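Local coordinates for citrate synthase (Metallosphaera sedula, PDB 6ABX), which probably catalyses the condensation of acetyl-CoA with oxaloacetate and hydrolysis of the thioester, giving citrate and CoA in the tricarboxylic acid cycle, at residues N151-I156 against R167-S172; M155-R160 against Y315-D320; M174-H179 against D322-I327. One frame throughout, in Å; residues are numbered along the deposited sequence.

Interaction 1: residues N151-I156 against R167-S172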
ATOM      1  N   ASN A 151      -1.925 -28.957   3.765  1.00 11.38           N
ATOM      2  CA  ASN A 151      -1.520 -28.692   2.411  1.00 11.81           C
ATOM      3  C   ASN A 151      -0.262 -27.809   2.360  1.00 11.62           C
ATOM      4  O   ASN A 151       0.591 -27.976   1.459  1.00 13.45           O
ATOM      5  CB  ASN A 151      -2.620 -28.008   1.598  1.00 11.44           C
ATOM      6  CG  ASN A 151      -2.190 -27.759   0.178  1.00 11.63           C
ATOM      7  OD1 ASN A 151      -2.001 -28.729  -0.575  1.00 13.85           O
ATOM      8  ND2 ASN A 151      -2.096 -26.504  -0.211  1.00 11.54           N
ATOM      9  N   PHE A 152      -0.171 -26.812   3.248  1.00  9.96           N
ATOM     10  CA  PHE A 152       0.946 -25.893   3.237  1.00 10.75           C
ATOM     11  C   PHE A 152       2.257 -26.681   3.481  1.00 10.43           C
ATOM     12  O   PHE A 152       3.249 -26.528   2.745  1.00 11.15           O
ATOM     13  CB  PHE A 152       0.740 -24.808   4.311  1.00 10.41           C
ATOM     14  CG  PHE A 152       1.501 -23.520   4.113  1.00 10.89           C
ATOM     15  CD1 PHE A 152       2.546 -23.399   3.213  1.00 10.48           C
ATOM     16  CD2 PHE A 152       1.154 -22.401   4.844  1.00 11.64           C
ATOM     17  CE1 PHE A 152       3.214 -22.203   3.038  1.00 10.49           C
ATOM     18  CE2 PHE A 152       1.853 -21.215   4.690  1.00 12.45           C
ATOM     19  CZ  PHE A 152       2.835 -21.097   3.750  1.00 11.11           C
ATOM     20  N   LEU A 153       2.226 -27.582   4.442  1.00 10.52           N
ATOM     21  CA  LEU A 153       3.410 -28.408   4.735  1.00 12.51           C
ATOM     22  C   LEU A 153       3.688 -29.399   3.605  1.00 12.90           C
ATOM     23  O   LEU A 153       4.825 -29.627   3.236  1.00 11.07           O
ATOM     24  CB  LEU A 153       3.243 -29.131   6.064  1.00 12.63           C
ATOM     25  CG  LEU A 153       3.267 -28.227   7.300  1.00 13.27           C
ATOM     26  CD1 LEU A 153       2.979 -29.034   8.546  1.00 13.92           C
ATOM     27  CD2 LEU A 153       4.578 -27.494   7.413  1.00 14.53           C
ATOM     28  N   TYR A 154       2.636 -29.928   2.998  1.00 11.39           N
ATOM     29  CA  TYR A 154       2.752 -30.840   1.842  1.00 12.78           C
ATOM     30  C   TYR A 154       3.461 -30.139   0.675  1.00 12.23           C
ATOM     31  O   TYR A 154       4.365 -30.675   0.061  1.00 12.39           O
ATOM     32  CB  TYR A 154       1.366 -31.334   1.426  1.00 13.19           C
ATOM     33  CG  TYR A 154       1.319 -31.973   0.070  1.00 13.56           C
ATOM     34  CD1 TYR A 154       1.922 -33.202  -0.140  1.00 16.34           C
ATOM     35  CD2 TYR A 154       0.770 -31.326  -1.013  1.00 15.53           C
ATOM     36  CE1 TYR A 154       1.950 -33.761  -1.412  1.00 16.92           C
ATOM     37  CE2 TYR A 154       0.758 -31.889  -2.283  1.00 15.68           C
ATOM     38  CZ  TYR A 154       1.334 -33.130  -2.471  1.00 18.76           C
ATOM     39  OH  TYR A 154       1.364 -33.697  -3.726  1.00 20.26           O
ATOM     40  N   MET A 155       3.132 -28.881   0.422  1.00 10.81           N
ATOM     41  CA  MET A 155       3.697 -28.164  -0.693  1.00 10.78           C
ATOM     42  C   MET A 155       5.180 -27.836  -0.451  1.00 11.43           C
ATOM     43  O   MET A 155       5.893 -27.573  -1.402  1.00 12.63           O
ATOM     44  CB  MET A 155       2.917 -26.893  -0.998  1.00 11.37           C
ATOM     45  CG  MET A 155       1.509 -27.166  -1.580  1.00 11.61           C
ATOM     46  SD  MET A 155       0.702 -25.670  -2.159  1.00 12.45           S
ATOM     47  CE  MET A 155       0.738 -24.721  -0.627  1.00 12.04           C
ATOM     48  N   ILE A 156       5.604 -27.689   0.810  1.00 10.99           N
ATOM     49  CA  ILE A 156       7.034 -27.474   1.133  1.00 14.73           C
ATOM     50  C   ILE A 156       7.827 -28.776   1.067  1.00 15.58           C
ATOM     51  O   ILE A 156       8.998 -28.791   0.615  1.00 14.39           O
ATOM     52  CB  ILE A 156       7.131 -26.847   2.551  1.00 17.81           C
ATOM     53  CG1 ILE A 156       6.419 -25.504   2.633  1.00 22.32           C
ATOM     54  CG2 ILE A 156       8.573 -26.721   2.991  1.00 22.63           C
ATOM     55  CD1 ILE A 156       7.195 -24.457   1.925  1.00 20.29           C
ATOM     56  N   ARG A 167      -0.883 -29.566  13.269  1.00 14.74           N
ATOM     57  CA  ARG A 167      -1.532 -28.846  14.318  1.00 15.88           C
ATOM     58  C   ARG A 167      -0.719 -27.625  14.755  1.00 14.65           C
ATOM     59  O   ARG A 167      -1.273 -26.532  14.982  1.00 12.56           O
ATOM     60  CB  ARG A 167      -1.715 -29.754  15.537  1.00 16.21           C
ATOM     61  CG  ARG A 167      -2.467 -29.089  16.669  1.00 18.69           C
ATOM     62  CD  ARG A 167      -3.921 -29.006  16.298  1.00 23.59           C
ATOM     63  NE  ARG A 167      -4.734 -28.497  17.386  1.00 27.99           N
ATOM     64  CZ  ARG A 167      -5.274 -29.253  18.344  1.00 33.91           C
ATOM     65  NH1 ARG A 167      -4.960 -30.539  18.454  1.00 32.47           N
ATOM     66  NH2 ARG A 167      -6.161 -28.712  19.167  1.00 31.86           N
ATOM     67  N   VAL A 168       0.596 -27.792  14.900  1.00 14.24           N
ATOM     68  CA  VAL A 168       1.482 -26.677  15.307  1.00 14.91           C
ATOM     69  C   VAL A 168       1.437 -25.556  14.268  1.00 13.19           C
ATOM     70  O   VAL A 168       1.295 -24.387  14.632  1.00 12.71           O
ATOM     71  CB  VAL A 168       2.926 -27.140  15.604  1.00 15.28           C
ATOM     72  CG1 VAL A 168       3.762 -25.937  15.987  1.00 16.31           C
ATOM     73  CG2 VAL A 168       2.942 -28.183  16.728  1.00 17.69           C
ATOM     74  N   LEU A 169       1.474 -25.904  12.986  1.00 14.32           N
ATOM     75  CA  LEU A 169       1.392 -24.861  11.936  1.00 13.67           C
ATOM     76  C   LEU A 169       0.028 -24.161  12.010  1.00 12.93           C
ATOM     77  O   LEU A 169      -0.075 -22.902  11.920  1.00 11.81           O
ATOM     78  CB  LEU A 169       1.587 -25.429  10.534  1.00 14.56           C
ATOM     79  CG  LEU A 169       1.465 -24.376   9.439  1.00 14.90           C
ATOM     80  CD1 LEU A 169       2.415 -23.235   9.641  1.00 17.61           C
ATOM     81  CD2 LEU A 169       1.689 -24.998   8.066  1.00 17.90           C
ATOM     82  N   ASP A 170      -1.049 -24.949  12.188  1.00 13.19           N
ATOM     83  CA  ASP A 170      -2.385 -24.428  12.219  1.00 12.79           C
ATOM     84  C   ASP A 170      -2.526 -23.381  13.348  1.00 12.10           C
ATOM     85  O   ASP A 170      -3.019 -22.278  13.167  1.00 11.85           O
ATOM     86  CB  ASP A 170      -3.348 -25.591  12.396  1.00 14.15           C
ATOM     87  CG  ASP A 170      -4.704 -25.265  11.855  1.00 17.04           C
ATOM     88  OD1 ASP A 170      -4.817 -25.087  10.586  1.00 15.68           O
ATOM     89  OD2 ASP A 170      -5.576 -25.135  12.693  1.00 23.45           O
ATOM     90  N   VAL A 171      -2.096 -23.723  14.549  1.00 10.62           N
ATOM     91  CA  VAL A 171      -2.125 -22.781  15.650  1.00 12.14           C
ATOM     92  C   VAL A 171      -1.237 -21.559  15.376  1.00 11.42           C
ATOM     93  O   VAL A 171      -1.709 -20.389  15.582  1.00 10.67           O
ATOM     94  CB  VAL A 171      -1.725 -23.464  16.964  1.00 13.43           C
ATOM     95  CG1 VAL A 171      -1.556 -22.448  18.104  1.00 15.46           C
ATOM     96  CG2 VAL A 171      -2.720 -24.535  17.349  1.00 14.63           C
ATOM     97  N   SER A 172       0.015 -21.763  14.913  1.00 11.82           N
ATOM     98  CA  SER A 172       0.857 -20.667  14.627  1.00 12.80           C
ATOM     99  C   SER A 172       0.253 -19.677  13.614  1.00 12.07           C
ATOM    100  O   SER A 172       0.352 -18.450  13.832  1.00 10.58           O
ATOM    101  CB  SER A 172       2.218 -21.146  14.172  1.00 15.40           C
ATOM    102  OG  SER A 172       2.695 -22.110  15.074  1.00 20.47           O
TER
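Leu169 makes an apolar helix-to-helix contact with Phe152 and Leu153, between helix 148-157 and the next helix, 163-174. This is plain side-chain packing between two consecutive helices joined by a short connection, in the mainly helical fold of citrate synthase. All three residues are buried. The interface is small, 133 Å² summed over both sides, and it is carried by one methyl group. Leu169 accounts for 73 Å² of that area, more than Phe152 and Leu153 together. Leu169 CD2 lies 3.7 Å from Leu153 CG and 3.9 Å from Leu153 CD2. The two leucines reach toward each other, tip to tip. The same methyl also packs on Phe152, 3.9 Å from its CB and 4.2 Å from its ring atom CD2. Here the side chains cross at about a right angle, and the methyl approaches the ring obliquely from the CD2 side. Phe152 has CG anti to the backbone N (chi1 -158°), which carries its ring past the leucine methyl instead of straight at it. The backbones stay well apart, with Leu153 CA 8.3 Å from Leu169 CA, and the side chains fill the distance.

Several helices pack round the pair. Helix 112-134 meets Phe152 through Pro124 and Ser128. Helix 310-316 reaches Leu169 through Phe314. On helix 163-174, Val171 and Ser172 lie against helix 261-270.

Interaction 2: residues M155-R160 against Y315-D320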
ATOM      1  N   MET A 155       3.132 -28.881   0.422  1.00 10.81           N
ATOM      2  CA  MET A 155       3.697 -28.164  -0.693  1.00 10.78           C
ATOM      3  C   MET A 155       5.180 -27.836  -0.451  1.00 11.43           C
ATOM      4  O   MET A 155       5.893 -27.573  -1.402  1.00 12.63           O
ATOM      5  CB  MET A 155       2.917 -26.893  -0.998  1.00 11.37           C
ATOM      6  CG  MET A 155       1.509 -27.166  -1.580  1.00 11.61           C
ATOM      7  SD  MET A 155       0.702 -25.670  -2.159  1.00 12.45           S
ATOM      8  CE  MET A 155       0.738 -24.721  -0.627  1.00 12.04           C
ATOM      9  N   ILE A 156       5.604 -27.689   0.810  1.00 10.99           N
ATOM     10  CA  ILE A 156       7.034 -27.474   1.133  1.00 14.73           C
ATOM     11  C   ILE A 156       7.827 -28.776   1.067  1.00 15.58           C
ATOM     12  O   ILE A 156       8.998 -28.791   0.615  1.00 14.39           O
ATOM     13  CB  ILE A 156       7.131 -26.847   2.551  1.00 17.81           C
ATOM     14  CG1 ILE A 156       6.419 -25.504   2.633  1.00 22.32           C
ATOM     15  CG2 ILE A 156       8.573 -26.721   2.991  1.00 22.63           C
ATOM     16  CD1 ILE A 156       7.195 -24.457   1.925  1.00 20.29           C
ATOM     17  N   ARG A 157       7.274 -29.832   1.683  1.00 15.62           N
ATOM     18  CA  ARG A 157       8.021 -31.075   1.895  1.00 17.66           C
ATOM     19  C   ARG A 157       7.866 -32.019   0.713  1.00 20.11           C
ATOM     20  O   ARG A 157       8.751 -32.853   0.468  1.00 20.01           O
ATOM     21  CB  ARG A 157       7.551 -31.740   3.195  1.00 20.16           C
ATOM     22  CG  ARG A 157       8.135 -31.071   4.439  1.00 22.59           C
ATOM     23  CD  ARG A 157       7.106 -30.488   5.343  1.00 28.39           C
ATOM     24  NE  ARG A 157       7.579 -30.297   6.713  1.00 27.66           N
ATOM     25  CZ  ARG A 157       7.001 -30.836   7.742  1.00 27.91           C
ATOM     26  NH1 ARG A 157       6.237 -31.906   7.582  1.00 27.34           N
ATOM     27  NH2 ARG A 157       7.146 -30.259   8.913  1.00 24.20           N
ATOM     28  N   GLY A 158       6.731 -31.957   0.027  1.00 17.64           N
ATOM     29  CA  GLY A 158       6.417 -32.891  -1.069  1.00 19.36           C
ATOM     30  C   GLY A 158       5.911 -34.222  -0.568  1.00 20.05           C
ATOM     31  O   GLY A 158       5.771 -35.161  -1.342  1.00 22.37           O
ATOM     32  N   GLU A 159       5.622 -34.313   0.726  1.00 21.67           N
ATOM     33  CA  GLU A 159       4.925 -35.451   1.304  1.00 23.80           C
ATOM     34  C   GLU A 159       4.034 -34.952   2.436  1.00 21.80           C
ATOM     35  O   GLU A 159       4.276 -33.880   3.009  1.00 19.64           O
ATOM     36  CB  GLU A 159       5.893 -36.549   1.748  1.00 30.11           C
ATOM     37  CG  GLU A 159       6.865 -36.180   2.828  1.00 34.12           C
ATOM     38  CD  GLU A 159       7.676 -37.386   3.318  1.00 45.22           C
ATOM     39  OE1 GLU A 159       8.873 -37.211   3.626  1.00 50.55           O
ATOM     40  OE2 GLU A 159       7.112 -38.511   3.392  1.00 54.35           O
ATOM     41  N   ARG A 160       2.996 -35.723   2.747  1.00 22.02           N
ATOM     42  CA  ARG A 160       2.034 -35.292   3.742  1.00 22.48           C
ATOM     43  C   ARG A 160       2.700 -35.281   5.106  1.00 21.27           C
ATOM     44  O   ARG A 160       3.542 -36.128   5.418  1.00 20.85           O
ATOM     45  CB  ARG A 160       0.760 -36.141   3.696  1.00 27.21           C
ATOM     46  CG  ARG A 160      -0.058 -35.859   2.448  1.00 28.98           C
ATOM     47  CD  ARG A 160      -1.259 -36.749   2.280  1.00 32.62           C
ATOM     48  NE  ARG A 160      -1.917 -36.604   0.981  1.00 37.75           N
ATOM     49  CZ  ARG A 160      -3.048 -37.242   0.662  1.00 42.06           C
ATOM     50  NH1 ARG A 160      -3.530 -38.149   1.498  1.00 43.10           N
ATOM     51  NH2 ARG A 160      -3.704 -36.960  -0.454  1.00 39.47           N
ATOM     52  N   TYR A 315      10.773 -22.178  11.321  1.00 15.39           N
ATOM     53  CA  TYR A 315      12.018 -22.824  10.935  1.00 16.67           C
ATOM     54  C   TYR A 315      11.958 -24.331  11.222  1.00 17.06           C
ATOM     55  O   TYR A 315      12.421 -25.141  10.387  1.00 18.65           O
ATOM     56  CB  TYR A 315      13.200 -22.141  11.638  1.00 17.10           C
ATOM     57  CG  TYR A 315      14.544 -22.765  11.356  1.00 17.00           C
ATOM     58  CD1 TYR A 315      15.113 -22.656  10.100  1.00 18.68           C
ATOM     59  CD2 TYR A 315      15.270 -23.411  12.334  1.00 18.34           C
ATOM     60  CE1 TYR A 315      16.346 -23.216   9.808  1.00 19.45           C
ATOM     61  CE2 TYR A 315      16.509 -23.994  12.059  1.00 18.84           C
ATOM     62  CZ  TYR A 315      17.044 -23.891  10.794  1.00 20.33           C
ATOM     63  OH  TYR A 315      18.273 -24.405  10.476  1.00 22.73           O
ATOM     64  N   ALA A 316      11.416 -24.707  12.375  1.00 18.00           N
ATOM     65  CA  ALA A 316      11.303 -26.087  12.825  1.00 20.55           C
ATOM     66  C   ALA A 316      10.447 -26.890  11.836  1.00 24.20           C
ATOM     67  O   ALA A 316      10.645 -28.073  11.644  1.00 26.47           O
ATOM     68  CB  ALA A 316      10.746 -26.154  14.222  1.00 23.19           C
ATOM     69  N   MET A 317       9.511 -26.224  11.178  1.00 19.56           N
ATOM     70  CA  MET A 317       8.664 -26.921  10.269  1.00 23.18           C
ATOM     71  C   MET A 317       9.167 -26.953   8.829  1.00 22.14           C
ATOM     72  O   MET A 317       8.543 -27.639   8.015  1.00 22.92           O
ATOM     73  CB  MET A 317       7.284 -26.314  10.404  1.00 25.39           C
ATOM     74  CG  MET A 317       6.760 -26.875  11.697  1.00 32.90           C
ATOM     75  SD  MET A 317       5.071 -26.575  11.934  1.00 35.15           S
ATOM     76  CE  MET A 317       5.089 -24.822  11.577  1.00 34.77           C
ATOM     77  N   GLY A 318      10.317 -26.330   8.552  1.00 18.73           N
ATOM     78  CA  GLY A 318      11.001 -26.457   7.297  1.00 18.76           C
ATOM     79  C   GLY A 318      11.000 -25.242   6.425  1.00 16.65           C
ATOM     80  O   GLY A 318      11.388 -25.333   5.239  1.00 19.19           O
ATOM     81  N   PHE A 319      10.571 -24.059   6.938  1.00 15.71           N
ATOM     82  CA  PHE A 319      10.681 -22.842   6.166  1.00 16.36           C
ATOM     83  C   PHE A 319      12.011 -22.120   6.399  1.00 16.63           C
ATOM     84  O   PHE A 319      12.405 -22.020   7.555  1.00 18.21           O
ATOM     85  CB  PHE A 319       9.539 -21.909   6.583  1.00 17.17           C
ATOM     86  CG  PHE A 319       8.158 -22.432   6.270  1.00 17.34           C
ATOM     87  CD1 PHE A 319       7.636 -22.235   5.008  1.00 19.27           C
ATOM     88  CD2 PHE A 319       7.399 -23.093   7.213  1.00 17.79           C
ATOM     89  CE1 PHE A 319       6.366 -22.684   4.708  1.00 17.43           C
ATOM     90  CE2 PHE A 319       6.111 -23.522   6.921  1.00 19.43           C
ATOM     91  CZ  PHE A 319       5.615 -23.319   5.664  1.00 17.73           C
ATOM     92  N   ASP A 320      12.645 -21.562   5.352  1.00 16.14           N
ATOM     93  CA  ASP A 320      13.801 -20.684   5.452  1.00 18.52           C
ATOM     94  C   ASP A 320      13.375 -19.482   6.279  1.00 17.08           C
ATOM     95  O   ASP A 320      12.276 -18.940   6.103  1.00 14.76           O
ATOM     96  CB  ASP A 320      14.371 -20.142   4.116  1.00 20.55           C
ATOM     97  CG  ASP A 320      15.085 -21.149   3.242  1.00 24.45           C
ATOM     98  OD1 ASP A 320      15.497 -22.193   3.793  1.00 25.84           O
ATOM     99  OD2 ASP A 320      15.179 -20.896   1.993  1.00 27.97           O
TER
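Met317 O is gripped by two nitrogens of Arg157, NE and NH2, each 3.1 Å away. The NH2 bond is the better one, with an N-H...O angle of 148°. The NE bond is weak, bent to 129°. The carbonyl oxygen lies in the guanidinium plane, at the edge where both N-H groups can reach it. Relative to the carbonyl plane, NH2 is tilted by 28°. The arginine chain bends at chi2, and this brings its end across to the loop. NH2 also forms a salt bridge with Asp165, so the charge has a carboxylate partner outside the two segments. Replacing Arg157 by an alanine is likely to leave Met317 O without these two donors and Asp165 without this charged mate.

The gripped carbonyl sits at the end of helix 310-316. Gly318 ends that helix in a Schellman motif: it has positive phi with two bonds back into the last turn, one of them from Gly318 N to Tyr315 O, 3.0 Å. A side chain on Gly318 would be jammed against Met317 O, and it would point toward Ile156 and Arg157.

Beside the polar grip, Ile156 packs on Phe319. The two side chains cross at about a right angle. Ile156 CD1 is 3.4 Å from Phe319 CE1, and Ile156 CG1 is 3.5 Å from the same carbon, so both atoms of the longer branch bear on one corner of the ring. The methyl comes in obliquely. The other branch of Ile156, CG2, lies 3.9 Å from Gly318 O. That oxygen accepts a hydrogen bond from Arg135, and Ser128 and Gln131 of helix 112-134 touch Ile156.

Interaction 3: residues M174-H179 against D322-I327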
ATOM      1  N   MET A 174      -3.146 -19.314  13.128  1.00 11.15           N
ATOM      2  CA  MET A 174      -4.334 -18.657  13.748  1.00 11.14           C
ATOM      3  C   MET A 174      -3.863 -17.469  14.604  1.00 10.87           C
ATOM      4  O   MET A 174      -4.475 -16.381  14.645  1.00 12.11           O
ATOM      5  CB  MET A 174      -5.150 -19.627  14.658  1.00 12.42           C
ATOM      6  CG  MET A 174      -5.919 -20.666  13.893  1.00 15.98           C
ATOM      7  SD  MET A 174      -6.974 -21.764  14.955  1.00 21.39           S
ATOM      8  CE  MET A 174      -5.739 -22.871  15.575  1.00 20.33           C
ATOM      9  N   LEU A 175      -2.716 -17.621  15.273  1.00 11.11           N
ATOM     10  CA  LEU A 175      -2.158 -16.624  16.157  1.00 11.35           C
ATOM     11  C   LEU A 175      -1.767 -15.330  15.436  1.00 10.77           C
ATOM     12  O   LEU A 175      -1.667 -14.317  16.136  1.00 12.68           O
ATOM     13  CB  LEU A 175      -0.924 -17.146  16.885  1.00 11.83           C
ATOM     14  CG  LEU A 175      -1.193 -18.254  17.904  1.00 12.37           C
ATOM     15  CD1 LEU A 175       0.094 -18.753  18.546  1.00 12.46           C
ATOM     16  CD2 LEU A 175      -2.133 -17.779  18.972  1.00 13.28           C
ATOM     17  N   HIS A 176      -1.560 -15.377  14.120  1.00 10.02           N
ATOM     18  CA  HIS A 176      -1.157 -14.241  13.294  1.00 11.00           C
ATOM     19  C   HIS A 176      -2.300 -13.603  12.484  1.00 10.49           C
ATOM     20  O   HIS A 176      -2.040 -12.666  11.736  1.00 10.58           O
ATOM     21  CB  HIS A 176      -0.015 -14.650  12.369  1.00 11.77           C
ATOM     22  CG  HIS A 176       1.287 -14.832  13.075  1.00 13.21           C
ATOM     23  ND1 HIS A 176       1.633 -16.018  13.682  1.00 13.75           N
ATOM     24  CD2 HIS A 176       2.326 -13.991  13.251  1.00 15.68           C
ATOM     25  CE1 HIS A 176       2.848 -15.876  14.231  1.00 15.31           C
ATOM     26  NE2 HIS A 176       3.270 -14.622  14.030  1.00 16.63           N
ATOM     27  N   MET A 177      -3.563 -14.075  12.609  1.00 10.26           N
ATOM     28  CA  MET A 177      -4.580 -13.687  11.663  1.00  9.87           C
ATOM     29  C   MET A 177      -4.990 -12.226  11.864  1.00 10.02           C
ATOM     30  O   MET A 177      -5.254 -11.574  10.854  1.00 10.67           O
ATOM     31  CB  MET A 177      -5.806 -14.567  11.795  1.00  9.85           C
ATOM     32  CG  MET A 177      -5.569 -15.910  11.131  1.00  9.46           C
ATOM     33  SD  MET A 177      -7.026 -16.975  11.367  1.00 11.86           S
ATOM     34  CE  MET A 177      -6.542 -18.401  10.407  1.00 11.78           C
ATOM     35  N   ASP A 178      -4.978 -11.723  13.106  1.00  9.68           N
ATOM     36  CA  ASP A 178      -5.318 -10.324  13.273  1.00 10.64           C
ATOM     37  C   ASP A 178      -4.709  -9.766  14.555  1.00 11.75           C
ATOM     38  O   ASP A 178      -4.574 -10.486  15.523  1.00 12.40           O
ATOM     39  CB  ASP A 178      -6.824 -10.045  13.344  1.00 11.17           C
ATOM     40  CG  ASP A 178      -7.129  -8.572  13.081  1.00 13.06           C
ATOM     41  OD1 ASP A 178      -6.767  -8.094  11.978  1.00 14.89           O
ATOM     42  OD2 ASP A 178      -7.613  -7.877  14.016  1.00 13.97           O
ATOM     43  N   HIS A 179      -4.461  -8.440  14.544  1.00 11.77           N
ATOM     44  CA  HIS A 179      -4.007  -7.812  15.790  1.00 11.71           C
ATOM     45  C   HIS A 179      -4.503  -6.360  15.847  1.00 14.57           C
ATOM     46  O   HIS A 179      -3.732  -5.490  16.173  1.00 15.73           O
ATOM     47  CB  HIS A 179      -2.520  -7.971  15.978  1.00 11.87           C
ATOM     48  CG  HIS A 179      -2.107  -8.044  17.403  1.00 12.75           C
ATOM     49  ND1 HIS A 179      -1.242  -7.126  17.974  1.00 15.90           N
ATOM     50  CD2 HIS A 179      -2.533  -8.859  18.406  1.00 14.61           C
ATOM     51  CE1 HIS A 179      -1.084  -7.418  19.264  1.00 15.64           C
ATOM     52  NE2 HIS A 179      -1.849  -8.513  19.561  1.00 16.36           N
ATOM     53  N   ASP A 322      14.056 -16.351   5.992  1.00 20.25           N
ATOM     54  CA  ASP A 322      13.696 -15.097   5.437  1.00 22.70           C
ATOM     55  C   ASP A 322      12.316 -15.187   4.748  1.00 20.09           C
ATOM     56  O   ASP A 322      11.838 -14.173   4.267  1.00 19.41           O
ATOM     57  CB  ASP A 322      14.762 -14.551   4.513  1.00 27.49           C
ATOM     58  CG  ASP A 322      14.808 -15.323   3.231  1.00 27.73           C
ATOM     59  OD1 ASP A 322      14.306 -16.450   3.248  1.00 32.67           O
ATOM     60  OD2 ASP A 322      15.374 -14.788   2.241  1.00 33.52           O
ATOM     61  N   LEU A 323      11.699 -16.374   4.704  1.00 16.24           N
ATOM     62  CA  LEU A 323      10.279 -16.455   4.266  1.00 15.40           C
ATOM     63  C   LEU A 323       9.334 -16.089   5.405  1.00 14.87           C
ATOM     64  O   LEU A 323       8.082 -15.963   5.154  1.00 13.23           O
ATOM     65  CB  LEU A 323      10.001 -17.861   3.745  1.00 17.30           C
ATOM     66  CG  LEU A 323      10.708 -18.182   2.439  1.00 20.63           C
ATOM     67  CD1 LEU A 323      10.252 -19.517   1.900  1.00 23.48           C
ATOM     68  CD2 LEU A 323      10.438 -17.103   1.400  1.00 23.03           C
ATOM     69  N   PHE A 324       9.818 -15.947   6.651  1.00 14.19           N
ATOM     70  CA  PHE A 324       8.869 -15.793   7.773  1.00 15.02           C
ATOM     71  C   PHE A 324       7.915 -14.602   7.577  1.00 13.04           C
ATOM     72  O   PHE A 324       6.719 -14.746   7.854  1.00 11.86           O
ATOM     73  CB  PHE A 324       9.538 -15.661   9.149  1.00 18.03           C
ATOM     74  CG  PHE A 324       8.493 -15.365  10.211  1.00 28.85           C
ATOM     75  CD1 PHE A 324       7.404 -16.219  10.381  1.00 34.79           C
ATOM     76  CD2 PHE A 324       8.477 -14.163  10.903  1.00 36.24           C
ATOM     77  CE1 PHE A 324       6.388 -15.917  11.280  1.00 37.79           C
ATOM     78  CE2 PHE A 324       7.472 -13.879  11.812  1.00 36.64           C
ATOM     79  CZ  PHE A 324       6.421 -14.746  11.995  1.00 37.10           C
ATOM     80  N   PRO A 325       8.341 -13.413   7.088  1.00 12.41           N
ATOM     81  CA  PRO A 325       7.405 -12.308   6.891  1.00 11.54           C
ATOM     82  C   PRO A 325       6.283 -12.655   5.898  1.00 10.60           C
ATOM     83  O   PRO A 325       5.116 -12.194   6.054  1.00 10.64           O
ATOM     84  CB  PRO A 325       8.241 -11.156   6.323  1.00 13.15           C
ATOM     85  CG  PRO A 325       9.683 -11.505   6.742  1.00 15.15           C
ATOM     86  CD  PRO A 325       9.765 -12.998   6.946  1.00 13.83           C
ATOM     87  N   THR A 326       6.602 -13.518   4.933  1.00  9.51           N
ATOM     88  CA  THR A 326       5.551 -13.916   3.954  1.00  9.17           C
ATOM     89  C   THR A 326       4.504 -14.776   4.674  1.00  9.52           C
ATOM     90  O   THR A 326       3.276 -14.736   4.299  1.00  9.37           O
ATOM     91  CB  THR A 326       6.063 -14.542   2.658  1.00 10.37           C
ATOM     92  OG1 THR A 326       6.631 -15.832   2.892  1.00 10.28           O
ATOM     93  CG2 THR A 326       7.064 -13.660   1.937  1.00 11.19           C
ATOM     94  N   ILE A 327       4.977 -15.671   5.541  1.00 10.57           N
ATOM     95  CA  ILE A 327       4.089 -16.569   6.265  1.00 11.47           C
ATOM     96  C   ILE A 327       3.164 -15.739   7.175  1.00 11.56           C
ATOM     97  O   ILE A 327       1.922 -16.006   7.279  1.00 11.41           O
ATOM     98  CB  ILE A 327       4.914 -17.623   7.022  1.00 12.58           C
ATOM     99  CG1 ILE A 327       5.724 -18.471   6.051  1.00 13.85           C
ATOM    100  CG2 ILE A 327       4.010 -18.507   7.855  1.00 13.38           C
ATOM    101  CD1 ILE A 327       6.801 -19.253   6.750  1.00 14.57           C
TER
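His176 and Phe324 form an offset edge-to-face pair, with the edge of the phenylalanine directed at the face of the imidazole. The ring centroids of His176 and Phe324 are 5.8 Å apart, and the planes are turned 75° from each other. The closest atoms are His176 NE2 and Phe324 CZ, at 3.8 Å. NE2 lies in the plane of the Phe324 ring, at its edge, whereas CZ meets the imidazole obliquely. The side chains come from opposite directions. With chi1 near 180° (174°), the Phe324 ring extends away from the backbone N, and this sends CZ out to the histidine. A second ring, that of Phe328, is also edge-to-face with His176.

His176 stands in a type I turn from Met174 to Met177, just past helix 163-174. Phe324 is near the start of helix 324-343.

The contact lies near the active site. His179, on the same loop, binds the citrate anion through ND1, and the backbone O of His176 accepts from Arg332, an oxaloacetate-binding residue. His176 ND1 is hydrogen-bonded to Ser172 O, which would restrain rotation of the ring. The polar hold on the imidazole is thus at ND1, while Phe324 sets an apolar edge beside NE2. That edge would add to fixing the ring's orientation without competing for the hydrogen bond.

Interaction 1 closes first, a short loop of ten residues between helices 148-157 and 163-174. Interaction 2 starts from the same helix 148-157 and shares Met155 and Ile156 with it, but spans 154 residues to the end of helix 310-316. Interaction 3 opens after interaction 1 has closed and ends beyond the close of interaction 2, so interactions 2 and 3 cross. Interactions 1 and 2 touch through Phe152 with Phe319 and Leu169 with Met317. Phe319 also packs on Ile327, joining interaction 2 to interaction 3. Interactions 1 and 2 join helices 148-157 and 163-174 and the end of helix 310-316. Interaction 3 alone, near the citrate, joins the 174-179 loop to helix 324-343.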